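Porin (Pseudomonas aeruginosa, PDB 3T24) forms a beta-barrel channel in the bacterial outer membrane and probably passes small carboxylate-bearing substrates. Local coordinates at residues Thr103-Ala108 and Thr112-Thr117; Thr117-Pro120 and Met126-Asp129; Ala244-Asp249 and Gly284-Asn289. All coordinates share one frame; numbering follows the deposited sequence.

Contact 1 (Thr103-Ala108 and Thr112-Thr117). With SO4 (sulfate ion), chain H.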
loop_
_atom_site.group_PDB
_atom_site.type_symbol
_atom_site.label_atom_id
_atom_site.label_comp_id
_atom_site.label_asym_id
_atom_site.label_seq_id
_atom_site.Cartn_x
_atom_site.Cartn_y
_atom_site.Cartn_z
ATOM N N THR A 103 -5.384 -6.922 19.506
ATOM C CA THR A 103 -3.953 -6.715 19.562
ATOM C C THR A 103 -3.580 -6.300 20.972
ATOM O O THR A 103 -4.120 -5.325 21.494
ATOM C CB THR A 103 -3.518 -5.591 18.610
ATOM O OG1 THR A 103 -4.110 -5.795 17.326
ATOM C CG2 THR A 103 -1.996 -5.548 18.475
ATOM N N ALA A 104 -2.656 -7.032 21.588
ATOM C CA ALA A 104 -2.099 -6.603 22.867
ATOM C C ALA A 104 -0.959 -5.637 22.607
ATOM O O ALA A 104 -0.150 -5.862 21.710
ATOM C CB ALA A 104 -1.613 -7.793 23.681
ATOM N N LYS A 105 -0.904 -4.568 23.393
ATOM C CA LYS A 105 0.125 -3.549 23.261
ATOM C C LYS A 105 0.924 -3.416 24.551
ATOM O O LYS A 105 0.341 -3.276 25.643
ATOM C CB LYS A 105 -0.497 -2.178 22.968
ATOM C CG LYS A 105 -1.554 -2.172 21.921
ATOM C CD LYS A 105 -1.821 -0.760 21.419
ATOM C CE LYS A 105 -2.585 0.065 22.419
ATOM N NZ LYS A 105 -3.346 1.137 21.725
ATOM N N LEU A 106 2.250 -3.429 24.411
ATOM C CA LEU A 106 3.168 -3.130 25.513
ATOM C C LEU A 106 4.064 -1.969 25.142
ATOM O O LEU A 106 4.520 -1.865 24.009
ATOM C CB LEU A 106 4.025 -4.341 25.888
ATOM C CG LEU A 106 3.281 -5.440 26.635
ATOM C CD1 LEU A 106 2.146 -5.927 25.779
ATOM C CD2 LEU A 106 4.207 -6.579 26.962
ATOM N N ARG A 107 4.303 -1.086 26.101
ATOM C CA ARG A 107 5.127 0.084 25.868
ATOM C C ARG A 107 6.023 0.346 27.076
ATOM O O ARG A 107 5.537 0.529 28.186
ATOM C CB ARG A 107 4.244 1.310 25.585
ATOM C CG ARG A 107 5.012 2.634 25.448
ATOM C CD ARG A 107 4.272 3.645 24.570
ATOM N NE ARG A 107 3.411 4.647 25.227
ATOM C CZ ARG A 107 3.131 4.750 26.530
ATOM N NH1 ARG A 107 3.624 3.890 27.420
ATOM N NH2 ARG A 107 2.336 5.739 26.948
ATOM N N ALA A 108 7.332 0.345 26.857
ATOM C CA ALA A 108 8.277 0.861 27.844
ATOM C C ALA A 108 9.107 1.972 27.216
ATOM O O ALA A 108 9.613 1.833 26.102
ATOM C CB ALA A 108 9.176 -0.241 28.359
ATOM N N THR A 112 7.585 -0.027 21.730
ATOM C CA THR A 112 6.232 -0.568 21.765
ATOM C C THR A 112 6.240 -1.937 21.095
ATOM O O THR A 112 6.733 -2.082 19.975
ATOM C CB THR A 112 5.245 0.381 21.035
ATOM O OG1 THR A 112 5.391 1.704 21.557
ATOM C CG2 THR A 112 3.805 -0.038 21.239
ATOM N N LEU A 113 5.737 -2.940 21.806
ATOM C CA LEU A 113 5.578 -4.282 21.262
ATOM C C LEU A 113 4.077 -4.574 21.085
ATOM O O LEU A 113 3.281 -4.339 22.000
ATOM C CB LEU A 113 6.212 -5.314 22.191
ATOM C CG LEU A 113 5.883 -6.779 21.897
ATOM C CD1 LEU A 113 6.541 -7.223 20.563
ATOM C CD2 LEU A 113 6.272 -7.732 23.051
ATOM N N LYS A 114 3.699 -5.058 19.901
ATOM C CA LYS A 114 2.318 -5.383 19.580
ATOM C C LYS A 114 2.205 -6.840 19.176
ATOM O O LYS A 114 2.979 -7.316 18.349
ATOM C CB LYS A 114 1.811 -4.505 18.429
ATOM C CG LYS A 114 1.639 -3.070 18.807
ATOM C CD LYS A 114 1.077 -2.197 17.691
ATOM C CE LYS A 114 0.930 -0.770 18.237
ATOM N NZ LYS A 114 0.503 0.224 17.226
ATOM N N ILE A 115 1.222 -7.540 19.733
ATOM C CA ILE A 115 1.004 -8.948 19.417
ATOM C C ILE A 115 -0.450 -9.184 19.001
ATOM O O ILE A 115 -1.384 -8.785 19.717
ATOM C CB ILE A 115 1.312 -9.845 20.626
ATOM C CG1 ILE A 115 2.662 -9.473 21.250
ATOM C CG2 ILE A 115 1.249 -11.312 20.246
ATOM C CD1 ILE A 115 3.820 -9.695 20.331
ATOM N N GLY A 116 -0.635 -9.857 17.865
ATOM C CA GLY A 116 -1.962 -10.188 17.367
ATOM C C GLY A 116 -2.194 -9.626 15.972
ATOM O O GLY A 116 -1.432 -9.888 15.050
ATOM N N THR A 117 -3.234 -8.824 15.823
ATOM C CA THR A 117 -3.589 -8.265 14.529
ATOM C C THR A 117 -2.735 -7.028 14.250
ATOM O O THR A 117 -2.817 -6.047 14.974
ATOM C CB THR A 117 -5.101 -7.947 14.478
ATOM O OG1 THR A 117 -5.839 -9.175 14.592
ATOM C CG2 THR A 117 -5.476 -7.252 13.180
HETATM S S SO4 H . -0.696 3.095 19.706
HETATM O O1 SO4 H . -0.659 4.446 19.132
HETATM O O2 SO4 H . -1.579 3.103 20.873
HETATM O O3 SO4 H . -1.225 2.151 18.722
HETATM O O4 SO4 H . 0.653 2.661 20.074
#

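Contact 2 (Thr117-Pro120 and Met126-Asp129)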
loop_
_atom_site.group_PDB
_atom_site.type_symbol
_atom_site.label_atom_id
_atom_site.label_comp_id
_atom_site.label_asym_id
_atom_site.label_seq_id
_atom_site.Cartn_x
_atom_site.Cartn_y
_atom_site.Cartn_z
ATOM N N THR A 117 -3.234 -8.824 15.823
ATOM C CA THR A 117 -3.589 -8.265 14.529
ATOM C C THR A 117 -2.735 -7.028 14.250
ATOM O O THR A 117 -2.817 -6.047 14.974
ATOM C CB THR A 117 -5.101 -7.947 14.478
ATOM O OG1 THR A 117 -5.839 -9.175 14.592
ATOM C CG2 THR A 117 -5.476 -7.252 13.180
ATOM N N LEU A 118 -1.888 -7.109 13.223
ATOM C CA LEU A 118 -0.956 -6.032 12.886
ATOM C C LEU A 118 -1.210 -5.470 11.493
ATOM O O LEU A 118 -1.686 -6.175 10.604
ATOM C CB LEU A 118 0.495 -6.535 12.953
ATOM C CG LEU A 118 0.857 -7.246 14.255
ATOM C CD1 LEU A 118 2.195 -7.902 14.125
ATOM C CD2 LEU A 118 0.830 -6.270 15.422
ATOM N N THR A 119 -0.879 -4.201 11.301
ATOM C CA THR A 119 -0.959 -3.608 9.969
ATOM C C THR A 119 0.286 -2.726 9.763
ATOM O O THR A 119 0.229 -1.497 9.795
ATOM C CB THR A 119 -2.307 -2.858 9.764
ATOM O OG1 THR A 119 -2.526 -2.640 8.372
ATOM C CG2 THR A 119 -2.309 -1.537 10.464
ATOM N N PRO A 120 1.441 -3.375 9.596
ATOM C CA PRO A 120 2.723 -2.668 9.496
ATOM C C PRO A 120 2.768 -1.783 8.247
ATOM O O PRO A 120 2.032 -2.050 7.305
ATOM C CB PRO A 120 3.751 -3.806 9.428
ATOM C CG PRO A 120 2.978 -5.004 9.004
ATOM C CD PRO A 120 1.585 -4.838 9.467
ATOM N N MET A 126 3.764 -3.325 2.608
ATOM C CA MET A 126 2.701 -2.322 2.574
ATOM C C MET A 126 1.373 -3.016 2.354
ATOM O O MET A 126 1.022 -3.368 1.237
ATOM C CB MET A 126 2.931 -1.259 1.492
ATOM C CG MET A 126 4.176 -0.442 1.707
ATOM S SD MET A 126 3.971 0.841 2.963
ATOM C CE MET A 126 2.659 1.795 2.205
ATOM N N PRO A 127 0.634 -3.218 3.444
ATOM C CA PRO A 127 -0.634 -3.953 3.442
ATOM C C PRO A 127 -1.631 -3.249 2.539
ATOM O O PRO A 127 -1.680 -2.022 2.523
ATOM C CB PRO A 127 -1.072 -3.872 4.903
ATOM C CG PRO A 127 0.209 -3.662 5.673
ATOM C CD PRO A 127 1.021 -2.769 4.797
ATOM N N ASN A 128 -2.392 -4.009 1.762
ATOM C CA ASN A 128 -3.406 -3.390 0.928
ATOM C C ASN A 128 -4.588 -2.804 1.710
ATOM O O ASN A 128 -5.090 -3.424 2.655
ATOM C CB ASN A 128 -3.958 -4.364 -0.099
ATOM C CG ASN A 128 -4.967 -3.695 -0.993
ATOM O OD1 ASN A 128 -6.166 -3.752 -0.737
ATOM N ND2 ASN A 128 -4.486 -3.006 -2.014
ATOM N N ASP A 129 -5.028 -1.612 1.309
ATOM C CA ASP A 129 -6.287 -1.068 1.806
ATOM C C ASP A 129 -6.989 -0.193 0.767
ATOM O O ASP A 129 -7.447 0.902 1.062
ATOM C CB ASP A 129 -6.105 -0.305 3.128
ATOM C CG ASP A 129 -7.439 0.106 3.739
ATOM O OD1 ASP A 129 -8.473 -0.443 3.275
ATOM O OD2 ASP A 129 -7.453 0.952 4.677
HETATM O O HOH W 1 -4.279 -2.876 5.466
#

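Contact 3 (Ala244-Asp249 and Gly284-Asn289)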
loop_
_atom_site.group_PDB
_atom_site.type_symbol
_atom_site.label_atom_id
_atom_site.label_comp_id
_atom_site.label_asym_id
_atom_site.label_seq_id
_atom_site.Cartn_x
_atom_site.Cartn_y
_atom_site.Cartn_z
ATOM N N ALA A 244 16.104 -1.834 -4.058
ATOM C CA ALA A 244 15.842 -3.070 -3.334
ATOM C C ALA A 244 16.463 -4.242 -4.066
ATOM O O ALA A 244 16.335 -4.364 -5.283
ATOM C CB ALA A 244 14.345 -3.294 -3.187
ATOM N N ARG A 245 17.129 -5.099 -3.305
ATOM C CA ARG A 245 17.680 -6.332 -3.823
ATOM C C ARG A 245 16.855 -7.464 -3.216
ATOM O O ARG A 245 16.720 -7.563 -1.985
ATOM C CB ARG A 245 19.165 -6.438 -3.436
ATOM C CG ARG A 245 19.853 -7.759 -3.764
ATOM C CD ARG A 245 19.593 -8.107 -5.206
ATOM N NE ARG A 245 20.412 -9.202 -5.719
ATOM C CZ ARG A 245 20.002 -10.032 -6.671
ATOM N NH1 ARG A 245 18.787 -9.888 -7.185
ATOM N NH2 ARG A 245 20.793 -11.007 -7.103
ATOM N N SER A 246 16.270 -8.290 -4.080
ATOM C CA SER A 246 15.509 -9.442 -3.624
ATOM C C SER A 246 16.191 -10.681 -4.159
ATOM O O SER A 246 16.693 -10.683 -5.275
ATOM C CB SER A 246 14.054 -9.406 -4.099
ATOM O OG SER A 246 13.459 -8.141 -3.898
ATOM N N THR A 247 16.194 -11.739 -3.360
ATOM C CA THR A 247 16.952 -12.926 -3.680
ATOM C C THR A 247 16.117 -14.106 -3.196
ATOM O O THR A 247 15.253 -13.947 -2.334
ATOM C CB THR A 247 18.312 -12.841 -2.971
ATOM O OG1 THR A 247 19.350 -13.120 -3.902
ATOM C CG2 THR A 247 18.404 -13.788 -1.787
ATOM N N ASP A 248 16.333 -15.288 -3.747
ATOM C CA ASP A 248 15.454 -16.394 -3.395
ATOM C C ASP A 248 15.804 -17.009 -2.030
ATOM O O ASP A 248 16.874 -16.761 -1.495
ATOM C CB ASP A 248 15.508 -17.460 -4.482
ATOM C CG ASP A 248 16.725 -18.307 -4.369
ATOM O OD1 ASP A 248 16.668 -19.295 -3.601
ATOM O OD2 ASP A 248 17.734 -17.967 -5.024
ATOM N N ASP A 249 14.902 -17.809 -1.468
ATOM C CA ASP A 249 15.146 -18.439 -0.166
ATOM C C ASP A 249 15.012 -19.968 -0.231
ATOM O O ASP A 249 14.513 -20.600 0.697
ATOM C CB ASP A 249 14.214 -17.864 0.919
ATOM C CG ASP A 249 14.660 -18.245 2.337
ATOM O OD1 ASP A 249 15.885 -18.306 2.562
ATOM O OD2 ASP A 249 13.800 -18.493 3.220
ATOM N N GLY A 284 10.746 -10.088 -11.859
ATOM C CA GLY A 284 10.305 -8.794 -11.357
ATOM C C GLY A 284 10.379 -8.648 -9.818
ATOM O O GLY A 284 10.919 -9.507 -9.102
ATOM N N PHE A 285 9.849 -7.540 -9.310
ATOM C CA PHE A 285 9.852 -7.239 -7.866
ATOM C C PHE A 285 9.148 -8.281 -6.979
ATOM O O PHE A 285 8.107 -8.830 -7.350
ATOM C CB PHE A 285 9.212 -5.880 -7.649
ATOM C CG PHE A 285 9.371 -5.343 -6.258
ATOM C CD1 PHE A 285 10.628 -5.073 -5.747
ATOM C CD2 PHE A 285 8.254 -5.088 -5.465
ATOM C CE1 PHE A 285 10.779 -4.570 -4.452
ATOM C CE2 PHE A 285 8.393 -4.577 -4.195
ATOM C CZ PHE A 285 9.652 -4.309 -3.680
ATOM N N ALA A 286 9.728 -8.555 -5.814
ATOM C CA ALA A 286 9.156 -9.528 -4.867
ATOM C C ALA A 286 8.358 -8.868 -3.737
ATOM O O ALA A 286 8.884 -7.998 -3.021
ATOM C CB ALA A 286 10.253 -10.404 -4.273
ATOM N N TYR A 287 7.097 -9.276 -3.579
ATOM C CA TYR A 287 6.271 -8.782 -2.451
ATOM C C TYR A 287 5.128 -9.717 -2.075
ATOM O O TYR A 287 4.653 -10.486 -2.909
ATOM C CB TYR A 287 5.762 -7.348 -2.681
ATOM C CG TYR A 287 4.857 -7.135 -3.896
ATOM C CD1 TYR A 287 3.511 -6.814 -3.739
ATOM C CD2 TYR A 287 5.361 -7.206 -5.186
ATOM C CE1 TYR A 287 2.691 -6.585 -4.839
ATOM C CE2 TYR A 287 4.553 -6.978 -6.291
ATOM C CZ TYR A 287 3.216 -6.670 -6.115
ATOM O OH TYR A 287 2.397 -6.447 -7.216
ATOM N N ILE A 288 4.717 -9.666 -0.806
ATOM C CA ILE A 288 3.677 -10.570 -0.307
ATOM C C ILE A 288 2.431 -10.477 -1.169
ATOM O O ILE A 288 1.979 -9.387 -1.518
ATOM C CB ILE A 288 3.332 -10.330 1.209
ATOM C CG1 ILE A 288 4.546 -10.677 2.084
ATOM C CG2 ILE A 288 2.138 -11.165 1.660
ATOM C CD1 ILE A 288 4.618 -9.872 3.358
ATOM N N ASN A 289 1.896 -11.637 -1.529
ATOM C CA ASN A 289 0.701 -11.686 -2.338
ATOM C C ASN A 289 -0.478 -11.056 -1.576
ATOM O O ASN A 289 -0.776 -11.458 -0.463
ATOM C CB ASN A 289 0.380 -13.126 -2.699
ATOM C CG ASN A 289 -0.789 -13.227 -3.643
ATOM O OD1 ASN A 289 -0.943 -12.407 -4.528
ATOM N ND2 ASN A 289 -1.636 -14.200 -3.435
#

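Contact 1 (Thr103-Ala108 and Thr112-Thr117)
The ammonium NZ of Lys105, whose chain passes beside that of Lys114, is gripped by three groups: O2 of a sulfate ion at 2.8 Å, the carboxylate of Asp63 in a salt bridge, and the carbonyl O of Ser51. Lys114 reaches the same sulfate from the neighbouring strand, its NZ 3.0 Å from O3. The two lysines get there differently. Lys114 is stretched out from CG to its tip, whereas Lys105 bends at its third torsion (chi3 -74°), which swings NZ away from the partner strand. The two ammonium groups thus take different sulfate oxygens, with Tyr53 OH as a further ligand. The ion, probably from the crystallisation liquor, would, together with Asp63, probably offset part of the positive charge of the two lysines.

Beneath this site the antiparallel backbones are laced by two hydrogen-bonded pairs, Ala104 with Ile115 and Leu106 with Leu113. The bond from Leu106 N to Leu113 O (2.8 Å) is nearly straight, 170° at the hydrogen. Arg107 and Thr112 lie on the lysine side, where Arg107 CD passes 3.8 Å from Thr112 OG1. On the other side Leu106 CB and Leu113 CB are 4.4 Å apart, and Ile115 touches a bound detergent molecule.

Past the last hydrogen-bonded pair, Ala104 with Ile115, the chain turns a corner at Gly116 and Thr117. Thr103 OG1, set beside its own backbone N (chi1 -48°), donates to Thr117 O at 2.7 Å, in the carbonyl plane and on a lone pair, so a side chain continues the link where the strand ladder gives way. A polar, lysine-bearing face backed by an apolar, detergent-touching one is typical of a beta hairpin in the wall of an outer-membrane barrel, with the charged face probably lining the channel.

Contact 2 (Thr117-Pro120 and Met126-Asp129)
Pro127 directs its ring at Thr119 and Pro120. CB lies 4.0 Å from Thr119 OG1. CG, the next atom, sits equally near that hydroxyl oxygen and also faces the other proline, 4.2 Å from Pro120 CD. The ring closes at CD beside the carbonyl of Pro120, where the modelled approach is too short to be trusted and remains doubtful. Seen as side chains, Thr119 and Pro127 meet at about a right angle, the threonine presenting its oxygen to the CB-CG side of the ring.

The hydroxyl is brought there by the first torsion of Thr119: OG1 stands opposite the backbone N (chi1 -163°), leaving the methyl CG2 in the crowded position between N and the carbonyl carbon. From this place OG1 also has a weak link, 3.4 Å long, to a water that donates to Asn128 O at 3.0 Å, a loose bridge past the proline ring. The side-chain amide of Asn128 is hydrogen-bonded elsewhere, its OD1 to Arg163 and its ND2 to Ser130 and Asp292.

Both segments belong to the loop between strands 111-115 and 136-138, which runs close to the centre of the chain, consistent with the inward-folded L3 loop of OprD-type channels. No direct hydrogen bond joins them. The chemistry is that of a small touch of the Pro127 ring on Pro120 and on the Thr119 hydroxyl, with one water, weakly linked to that hydroxyl, beside it, which suggests that bonds to surrounding residues, such as those of Asn128, do more to fix the loop than this touch does.

Contact 3 (Ala244-Asp249 and Gly284-Asn289)
Ala244 opens the strand segment by touching the Phe285 ring, and with it the wall of the OprD-type beta-barrel meets a loop. Residues 244-248 form the last part of strand 235-248, while 284-289 belong to the connection between strands 270-280 and 310-319, consistent with the long L7 loop that in this family folds inward. The methyl CB of Ala244 comes in the plane of the ring, at its edge, 4.0 Å from Phe285 CE1. CG of the phenylalanine lies opposite the backbone N (chi1 -170°), which carries the ring to the strand. Pro293 and Leu295 of the same loop, together with Asn256 and Ala258 of the adjoining strand, pack around it.

Arg245 points to the other side of the strand and forms a salt bridge with Asp255. Ser246 turns back to the loop, its CB 3.9 Å from Ala286 CB, and its hydroxyl lies equally close to the same methyl. That hydroxyl stands beside the serine's own backbone N (chi1 -47°) and has its polar partner outside the two segments, in Gln220 of strand 218-230.

No direct hydrogen bond joins the segments; methyl, methylene, ring edge and the serine hydroxyl meet by van der Waals contact. A polar link runs through a third residue: Gln220 NE2 is hydrogen-bonded both to Ser246 OG and to Ala286 O.

In the fold
Contacts 1 and 2 follow one another along the chain and share Thr117, where the hairpin of strands 96-108 and 111-115 passes into the loop of contact 2. Their centres are 15 Å apart, and Thr103 CG2 packs on Leu118 CD2 at 4.2 Å. Contact 3 comes much later, its centre 28 Å from that of contact 1 and 18 Å from that of contact 2, without touching either. Contact 1 belongs to the barrel wall, contact 2 to an inward loop, and contact 3 joins wall to a second loop. The two loops meet through Asn128 and Asp292, consistent with a jointly formed constriction of the channel.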